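Basic membrane lipoprotein (Brucella melitensis biovar Abortus, PDB 3S99) binds adenine and probably other purines such as guanine, and may deliver them to an ABC-type uptake system. Local coordinates at residues I212-D217 and S237-F242. Residues are numbered along the deposited sequence; the frame is centred on the assembly and turned at random.
With ADE (adenine), chain T.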
loop_
_atom_site.group_PDB
_atom_site.type_symbol
_atom_site.label_atom_id
_atom_site.label_comp_id
_atom_site.label_asym_id
_atom_site.label_seq_id
_atom_site.Cartn_x
_atom_site.Cartn_y
_atom_site.Cartn_z
ATOM N N ILE A 212 2.737 -16.548 0.922
ATOM C CA ILE A 212 2.908 -15.590 -0.200
ATOM C C ILE A 212 2.383 -14.222 0.192
ATOM O O ILE A 212 1.320 -14.081 0.816
ATOM C CB ILE A 212 2.204 -16.054 -1.481
ATOM C CG1 ILE A 212 2.936 -17.241 -2.119
ATOM C CG2 ILE A 212 2.077 -14.900 -2.481
ATOM C CD1 ILE A 212 4.385 -16.960 -2.576
ATOM N N THR A 213 3.154 -13.210 -0.137
ATOM C CA THR A 213 2.722 -11.859 0.067
ATOM C C THR A 213 3.308 -10.993 -1.027
ATOM O O THR A 213 4.317 -11.367 -1.662
ATOM C CB THR A 213 3.210 -11.346 1.460
ATOM O OG1 THR A 213 2.527 -10.125 1.780
ATOM C CG2 THR A 213 4.674 -11.112 1.432
ATOM N N GLN A 214 2.748 -9.809 -1.193
ATOM C CA GLN A 214 3.111 -8.960 -2.350
ATOM C C GLN A 214 3.017 -7.470 -2.101
ATOM O O GLN A 214 2.290 -7.032 -1.216
ATOM C CB GLN A 214 2.218 -9.284 -3.544
ATOM C CG GLN A 214 0.822 -8.692 -3.407
ATOM C CD GLN A 214 -0.139 -9.249 -4.394
ATOM O OE1 GLN A 214 -0.280 -10.480 -4.519
ATOM N NE2 GLN A 214 -0.847 -8.360 -5.094
ATOM N N HIS A 215 3.747 -6.698 -2.916
ATOM C CA HIS A 215 3.510 -5.258 -3.041
ATOM C C HIS A 215 3.152 -4.842 -4.470
ATOM O O HIS A 215 3.355 -3.692 -4.876
ATOM C CB HIS A 215 4.724 -4.490 -2.555
ATOM C CG HIS A 215 4.409 -3.136 -2.000
ATOM N ND1 HIS A 215 4.902 -2.703 -0.781
ATOM C CD2 HIS A 215 3.712 -2.092 -2.518
ATOM C CE1 HIS A 215 4.493 -1.463 -0.563
ATOM N NE2 HIS A 215 3.792 -1.058 -1.610
ATOM N N THR A 216 2.612 -5.790 -5.230
ATOM C CA THR A 216 2.014 -5.513 -6.536
ATOM C C THR A 216 0.483 -5.428 -6.379
ATOM O O THR A 216 -0.066 -5.688 -5.289
ATOM C CB THR A 216 2.411 -6.607 -7.512
ATOM O OG1 THR A 216 1.983 -7.886 -6.991
ATOM C CG2 THR A 216 3.963 -6.576 -7.743
ATOM N N ASP A 217 -0.199 -5.058 -7.457
ATOM C CA ASP A 217 -1.569 -4.518 -7.396
ATOM C C ASP A 217 -2.697 -5.525 -7.574
ATOM O O ASP A 217 -3.848 -5.228 -7.251
ATOM C CB ASP A 217 -1.712 -3.411 -8.461
ATOM C CG ASP A 217 -0.900 -2.146 -8.123
ATOM O OD1 ASP A 217 -0.280 -2.110 -7.016
ATOM O OD2 ASP A 217 -0.917 -1.170 -8.950
ATOM N N SER A 237 -6.816 -4.452 -1.035
ATOM C CA SER A 237 -8.196 -4.885 -0.878
ATOM C C SER A 237 -8.260 -6.177 -0.117
ATOM O O SER A 237 -7.307 -6.958 -0.140
ATOM C CB SER A 237 -8.804 -5.157 -2.264
ATOM O OG SER A 237 -10.230 -5.169 -2.147
ATOM N N ASP A 238 -9.413 -6.443 0.504
ATOM C CA ASP A 238 -9.676 -7.772 1.058
ATOM C C ASP A 238 -9.911 -8.708 -0.123
ATOM O O ASP A 238 -10.919 -8.590 -0.793
ATOM C CB ASP A 238 -10.870 -7.758 2.031
ATOM C CG ASP A 238 -11.118 -9.123 2.681
ATOM O OD1 ASP A 238 -10.436 -10.108 2.291
ATOM O OD2 ASP A 238 -12.011 -9.209 3.571
ATOM N N MET A 239 -8.965 -9.629 -0.367
ATOM C CA MET A 239 -9.012 -10.536 -1.520
ATOM C C MET A 239 -9.531 -11.923 -1.182
ATOM O O MET A 239 -9.271 -12.887 -1.929
ATOM C CB MET A 239 -7.620 -10.674 -2.151
ATOM C CG MET A 239 -7.053 -9.381 -2.688
ATOM S SD MET A 239 -5.372 -9.604 -3.351
ATOM C CE MET A 239 -5.258 -8.091 -4.317
ATOM N N ILE A 240 -10.279 -12.025 -0.088
ATOM C CA ILE A 240 -10.783 -13.304 0.402
ATOM C C ILE A 240 -11.554 -14.089 -0.685
ATOM O O ILE A 240 -11.369 -15.309 -0.786
ATOM C CB ILE A 240 -11.676 -13.118 1.664
ATOM C CG1 ILE A 240 -12.017 -14.463 2.337
ATOM C CG2 ILE A 240 -12.964 -12.344 1.323
ATOM C CD1 ILE A 240 -10.881 -15.154 3.050
ATOM N N LYS A 241 -12.375 -13.399 -1.494
ATOM C CA LYS A 241 -13.199 -14.090 -2.502
ATOM C C LYS A 241 -12.347 -14.865 -3.510
ATOM O O LYS A 241 -12.803 -15.867 -4.046
ATOM C CB LYS A 241 -14.141 -13.128 -3.251
ATOM N N PHE A 242 -11.104 -14.421 -3.727
ATOM C CA PHE A 242 -10.176 -15.104 -4.637
ATOM C C PHE A 242 -9.334 -16.201 -3.964
ATOM O O PHE A 242 -8.565 -16.893 -4.627
ATOM C CB PHE A 242 -9.266 -14.051 -5.297
ATOM C CG PHE A 242 -10.016 -13.054 -6.105
ATOM C CD1 PHE A 242 -10.349 -13.320 -7.425
ATOM C CD2 PHE A 242 -10.435 -11.868 -5.539
ATOM C CE1 PHE A 242 -11.043 -12.398 -8.169
ATOM C CE2 PHE A 242 -11.136 -10.943 -6.268
ATOM C CZ PHE A 242 -11.449 -11.200 -7.577
HETATM N N9 ADE T . 1.900 3.970 -5.597
HETATM C C8 ADE T . 2.265 3.802 -4.280
HETATM N N7 ADE T . 2.018 2.613 -3.786
HETATM C C5 ADE T . 1.455 1.994 -4.907
HETATM C C6 ADE T . 0.986 0.715 -5.038
HETATM N N6 ADE T . 1.037 -0.063 -3.947
HETATM N N1 ADE T . 0.470 0.338 -6.253
HETATM C C2 ADE T . 0.466 1.227 -7.262
HETATM N N3 ADE T . 0.895 2.489 -7.254
HETATM C C4 ADE T . 1.376 2.788 -6.025
#
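Beside the adenine site, the end of strand 211-214 and the loop it runs into meet the loop that follows the neighbouring parallel strand 231-236. The touch itself is slight and buried: the methyl CE of Met239 lies 4.3 Å from the backbone O of Asp217 and 4.5 Å from NE2 of Gln214. An extended chain (chi2 177°, chi3 163°) carries that methyl to the other segment, while Ile222 of helix 220-227 also touches the Met239 side chain. From the last residue of the strand, Gln214 turns its amide forward over the loop, where NE2 donates to Thr216 O at 2.8 Å, coming from above the carbonyl plane, and also to Ser218 O; two backbone carbonyls thus fix the amide and probably steady the loop that presents Asp217. From there OD1 of Asp217 reaches N1 of adenine at 2.7 Å, and OD2 lies 3.2 Å from C2. The His215 ring, its CG anti to the backbone N (chi1 -151°), brings CD2 to 3.6 Å from adenine N6, which sits at the ring edge; His215 NE2 is hydrogen-bonded to Glu162. Within the second loop, Asp238 OD1 accepts from Ile240 N, forming an Asx turn. One loop carries the adenine contacts and the other packs behind it, a ligand site at the carboxyl ends of parallel strands, as in the periplasmic-binding-protein fold.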